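Local atomic coordinates of HAD family phosphatase (Pseudomonas syringae pv. tomato, PDB entry 2ODA), a protein that probably acts as a phosphatase-like hydrolase of the haloacid dehalogenase (HAD) superfamily, within a Pseudomonas-specific subfamily thought to have a novel biochemical function. Residues B[46-50]-B[51-55]; B[152-155]-B[156-160]. All blocks are in the same frame, centred on the assembly; numbering follows the deposited sequence.

In the fold
Both contacts are local, but they show two different fates of a helix in a Rossmann-like HAD fold. Contact 1 is the C-terminal end of helix 41-51 and its turn into strand 55-58. It is partly buried: Leu48 and Cys55 face the interior beside strand 9-12, while the charged residues stay at the surface. Contact 2 lies within the uninterrupted helix 150-167, a surface patch of arginine, glutamate and glutamine. Capping and apolar packing dominate the first, with a Lys46-Asp50 salt bridge on its exposed side; in the second, side-chain bonds to a carbonyl, a carboxylate and a water are added to the helical backbone bonds. The two share no element, their nearest atoms about 20 Å apart.

Contact 1. Residues B[46-50]-B[51-55]; sequences KALRD and QGMPC
Helix 41-51 ends in a Schellman motif, in which Met53 N bonds back to Leu48 O at 3.0 Å and Gly52 N to Arg49 O at 3.0 Å, while Gly52 takes a positive phi of 71°. The turn shows how a helix is closed before a strand within a beta-alpha-beta unit: strand 55-58 begins just beyond the turn, at Cys55, and takes its place in the parallel sheet between strands 9-12 and 78-79. The two capping bonds differ in approach. Met53 N comes only modestly tilted from the plane of the Leu48 carbonyl, whereas Gly52 N stands well above that of Arg49 and meets no lone pair squarely. One step earlier the ordinary helical pattern still holds, with Gln51 N bonded to Ala47 O.

Leu48 reaches out with both methyl branches: CD2 meets CG of Met53, present here as selenomethionine, at 4.0 Å, and CD1 touches Cys55 SG at 4.2 Å. Leu48 and Met53 lie at a slant to each other, and Leu9 of strand 9-12 touches both. Gln51 behaves differently. Its CG sits beside the backbone N (chi1 -76°) and the chain then runs straight on, which carries it back along the helix; CG passes 3.1 Å from Ala47 O, and NE2 ends 4.1 Å from Ala47 CB. Glu180 of helix 179-191 touches the side chains of both Ala47 and Gln51.

On the exposed side of this last turn, a salt bridge spans one helical turn, i to i+4: Lys46 NZ donates to Asp50 OD2 at 2.8 Å, and the oxygen accepts on its syn lone pair.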
loop_
_atom_site.group_PDB
_atom_site.type_symbol
_atom_site.label_atom_id
_atom_site.label_comp_id
_atom_site.label_asym_id
_atom_site.label_seq_id
_atom_site.Cartn_x
_atom_site.Cartn_y
_atom_site.Cartn_z
ATOM N N LYS B 46 11.159 -11.100 21.847
ATOM C CA LYS B 46 11.186 -12.563 22.041
ATOM C C LYS B 46 9.896 -13.201 21.576
ATOM O O LYS B 46 9.957 -14.167 20.819
ATOM C CB LYS B 46 11.487 -12.984 23.478
ATOM C CG LYS B 46 11.312 -14.505 23.631
ATOM C CD LYS B 46 11.915 -15.048 24.916
ATOM C CE LYS B 46 11.604 -16.571 24.990
ATOM N NZ LYS B 46 12.377 -17.327 23.981
ATOM N N ALA B 47 8.750 -12.646 21.998
ATOM C CA ALA B 47 7.432 -13.163 21.619
ATOM C C ALA B 47 7.285 -13.169 20.110
ATOM O O ALA B 47 6.882 -14.190 19.520
ATOM C CB ALA B 47 6.323 -12.343 22.256
ATOM N N LEU B 48 7.678 -12.064 19.474
ATOM C CA LEU B 48 7.533 -11.938 18.021
ATOM C C LEU B 48 8.458 -12.879 17.260
ATOM O O LEU B 48 8.041 -13.547 16.297
ATOM C CB LEU B 48 7.766 -10.487 17.572
ATOM C CG LEU B 48 6.759 -9.467 18.076
ATOM C CD1 LEU B 48 7.234 -8.037 17.678
ATOM C CD2 LEU B 48 5.342 -9.781 17.550
ATOM N N ARG B 49 9.719 -12.938 17.681
ATOM C CA ARG B 49 10.667 -13.818 17.026
ATOM C C ARG B 49 10.263 -15.285 17.214
ATOM O O ARG B 49 10.308 -16.069 16.259
ATOM C CB ARG B 49 12.090 -13.585 17.549
ATOM C CG ARG B 49 13.122 -14.321 16.721
ATOM C CD ARG B 49 14.486 -14.228 17.288
ATOM N NE ARG B 49 15.413 -14.906 16.395
ATOM C CZ ARG B 49 16.739 -14.858 16.500
ATOM N NH1 ARG B 49 17.322 -14.145 17.446
ATOM N NH2 ARG B 49 17.487 -15.504 15.622
ATOM N N ASP B 50 9.871 -15.653 18.429
ATOM C CA ASP B 50 9.416 -17.026 18.674
ATOM C C ASP B 50 8.208 -17.389 17.819
ATOM O O ASP B 50 8.131 -18.528 17.339
ATOM C CB ASP B 50 9.099 -17.249 20.142
ATOM C CG ASP B 50 10.355 -17.325 21.016
ATOM O OD1 ASP B 50 11.502 -17.319 20.488
ATOM O OD2 ASP B 50 10.162 -17.376 22.233
ATOM N N GLN B 51 7.295 -16.431 17.613
ATOM C CA GLN B 51 6.108 -16.617 16.759
ATOM C C GLN B 51 6.428 -16.726 15.268
ATOM O O GLN B 51 5.554 -17.106 14.482
ATOM C CB GLN B 51 5.152 -15.420 16.867
ATOM C CG GLN B 51 4.313 -15.294 18.091
ATOM C CD GLN B 51 3.627 -13.929 18.124
ATOM O OE1 GLN B 51 3.120 -13.444 17.105
ATOM N NE2 GLN B 51 3.605 -13.310 19.293
ATOM N N GLY B 52 7.625 -16.316 14.858
ATOM C CA GLY B 52 7.943 -16.195 13.431
ATOM C C GLY B 52 7.221 -15.018 12.775
ATOM O O GLY B 52 6.986 -15.025 11.565
HETATM N N MSE B 53 6.856 -14.002 13.564
HETATM C CA MSE B 53 6.228 -12.788 12.987
HETATM C C MSE B 53 7.227 -12.122 12.018
HETATM O O MSE B 53 8.334 -11.773 12.433
HETATM C CB MSE B 53 5.828 -11.807 14.108
HETATM C CG MSE B 53 5.202 -10.471 13.623
HETATM SE SE MSE B 53 3.538 -10.720 12.577
HETATM C CE MSE B 53 2.342 -11.224 14.053
ATOM N N PRO B 54 6.859 -11.965 10.723
ATOM C CA PRO B 54 7.740 -11.182 9.849
ATOM C C PRO B 54 7.827 -9.733 10.319
ATOM O O PRO B 54 6.801 -9.055 10.459
ATOM C CB PRO B 54 7.060 -11.270 8.478
ATOM C CG PRO B 54 6.204 -12.546 8.568
ATOM C CD PRO B 54 5.699 -12.508 9.988
ATOM N N CYS B 55 9.056 -9.286 10.570
ATOM C CA CYS B 55 9.324 -7.932 11.057
ATOM C C CYS B 55 10.445 -7.334 10.244
ATOM O O CYS B 55 11.399 -8.028 9.906
ATOM C CB CYS B 55 9.749 -7.940 12.551
ATOM S SG CYS B 55 8.508 -8.582 13.699
#

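Contact 2. Residues B[152-155]-B[156-160]; sequences EREQ and RRAQA
Arg156 runs extended from CG to NE and then turns at chi4 (71°), which brings NH1 back to Glu152 one turn earlier, while the bends of Arg157 at chi3 (-61°) and of Glu154 at chi2 swing NH2 and OE2 toward each other. Both pairings lie on helix 150-167, whose i to i+4 backbone bonds run unbroken here; the first doubles one of those bonds, the second spans i to i+3. They illustrate two ways a surface arginine can turn back on its own helix: to a backbone carbonyl or to a carboxylate.

Glu152 O carries two bonds from a single residue. Arg156 N supplies the helical one, and Arg156 NH1 adds another at 3.1 Å, the two arriving from opposite faces of the carbonyl plane. The oxygen lies at the edge of the guanidinium, nearly in its plane. Glu152 CB lies 3.5 Å from the same NH1, whereas the carboxylate turns elsewhere, with OE1 bonded to Asn149 N just before the helix.

In the salt bridge, Arg157 NH2 reaches Glu154 OE2 at 2.9 Å. The oxygen is met from above the carboxylate plane, and the two flat groups stand 77° apart. Backbone Arg153 O and Glu154 N lie beneath one face of the Arg157 guanidinium, near its rim. Trp145 of helix 142-147 touches both Arg156 and Arg157.

Farther round, Gln155 and Gln159 cross at a slant, Gln155 CG being 3.8 Å from Gln159 NE2. A water ties Gln155 to its sequence neighbour, accepting from Arg156 NH1 at 2.7 Å and donating to Gln155 OE1 at 3.1 Å.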
loop_
_atom_site.group_PDB
_atom_site.type_symbol
_atom_site.label_atom_id
_atom_site.label_comp_id
_atom_site.label_asym_id
_atom_site.label_seq_id
_atom_site.Cartn_x
_atom_site.Cartn_y
_atom_site.Cartn_z
ATOM N N GLU B 152 6.990 14.885 35.593
ATOM C CA GLU B 152 7.558 15.402 34.354
ATOM C C GLU B 152 7.543 14.332 33.275
ATOM O O GLU B 152 7.332 14.643 32.105
ATOM C CB GLU B 152 9.011 15.840 34.582
ATOM C CG GLU B 152 9.115 17.179 35.285
ATOM C CD GLU B 152 10.526 17.517 35.656
ATOM O OE1 GLU B 152 11.287 16.628 36.121
ATOM O OE2 GLU B 152 10.874 18.694 35.502
ATOM N N ARG B 153 7.828 13.088 33.657
ATOM C CA ARG B 153 7.692 11.964 32.698
ATOM C C ARG B 153 6.230 11.794 32.259
ATOM O O ARG B 153 5.964 11.621 31.087
ATOM C CB ARG B 153 8.252 10.649 33.260
ATOM C CG ARG B 153 9.784 10.505 33.139
ATOM C CD ARG B 153 10.228 9.151 33.712
ATOM N NE ARG B 153 10.044 9.124 35.160
ATOM C CZ ARG B 153 10.956 9.529 36.036
ATOM N NH1 ARG B 153 12.144 9.967 35.613
ATOM N NH2 ARG B 153 10.696 9.489 37.339
ATOM N N GLU B 154 5.295 11.845 33.204
ATOM C CA GLU B 154 3.868 11.774 32.868
ATOM C C GLU B 154 3.465 12.902 31.917
ATOM O O GLU B 154 2.784 12.665 30.917
ATOM C CB GLU B 154 3.011 11.801 34.133
ATOM C CG GLU B 154 1.506 11.763 33.874
ATOM C CD GLU B 154 1.110 10.539 33.064
ATOM O OE1 GLU B 154 0.525 10.705 31.968
ATOM O OE2 GLU B 154 1.408 9.413 33.517
ATOM N N GLN B 155 3.878 14.130 32.232
ATOM C CA GLN B 155 3.540 15.277 31.385
ATOM C C GLN B 155 4.041 15.068 29.942
ATOM O O GLN B 155 3.303 15.298 29.000
ATOM C CB GLN B 155 4.058 16.602 31.986
ATOM C CG GLN B 155 3.477 17.835 31.313
ATOM C CD GLN B 155 3.683 19.135 32.114
ATOM O OE1 GLN B 155 4.443 19.174 33.077
ATOM N NE2 GLN B 155 3.011 20.200 31.700
ATOM N N ARG B 156 5.287 14.624 29.786
ATOM C CA ARG B 156 5.872 14.435 28.451
ATOM C C ARG B 156 5.218 13.301 27.645
ATOM O O ARG B 156 5.042 13.445 26.433
ATOM C CB ARG B 156 7.402 14.265 28.544
ATOM C CG ARG B 156 8.083 15.634 28.807
ATOM C CD ARG B 156 9.537 15.500 29.264
ATOM N NE ARG B 156 10.157 16.826 29.511
ATOM C CZ ARG B 156 9.849 17.617 30.537
ATOM N NH1 ARG B 156 8.916 17.263 31.417
ATOM N NH2 ARG B 156 10.451 18.787 30.675
ATOM N N ARG B 157 4.881 12.200 28.319
ATOM C CA ARG B 157 4.137 11.103 27.706
ATOM C C ARG B 157 2.761 11.576 27.237
ATOM O O ARG B 157 2.369 11.310 26.105
ATOM C CB ARG B 157 3.920 9.974 28.707
ATOM C CG ARG B 157 5.101 9.042 28.920
ATOM C CD ARG B 157 4.610 7.726 29.581
ATOM N NE ARG B 157 3.985 7.942 30.898
ATOM C CZ ARG B 157 4.647 7.962 32.054
ATOM N NH1 ARG B 157 5.968 7.744 32.079
ATOM N NH2 ARG B 157 3.978 8.189 33.190
ATOM N N ALA B 158 2.036 12.277 28.107
ATOM C CA ALA B 158 0.729 12.805 27.757
ATOM C C ALA B 158 0.789 13.777 26.557
ATOM O O ALA B 158 -0.056 13.726 25.668
ATOM C CB ALA B 158 0.062 13.456 28.990
ATOM N N GLN B 159 1.804 14.646 26.517
ATOM C CA GLN B 159 1.966 15.579 25.389
ATOM C C GLN B 159 2.234 14.848 24.074
ATOM O O GLN B 159 1.581 15.139 23.060
ATOM C CB GLN B 159 3.066 16.614 25.658
ATOM C CG GLN B 159 2.594 17.647 26.638
ATOM C CD GLN B 159 3.708 18.490 27.243
ATOM O OE1 GLN B 159 4.908 18.197 27.087
ATOM N NE2 GLN B 159 3.310 19.529 27.963
ATOM N N ALA B 160 3.190 13.921 24.095
ATOM C CA ALA B 160 3.492 13.058 22.926
ATOM C C ALA B 160 2.287 12.242 22.460
ATOM O O ALA B 160 2.062 12.114 21.253
ATOM C CB ALA B 160 4.655 12.113 23.237
HETATM O O HOH W 1 7.553 19.122 32.802
#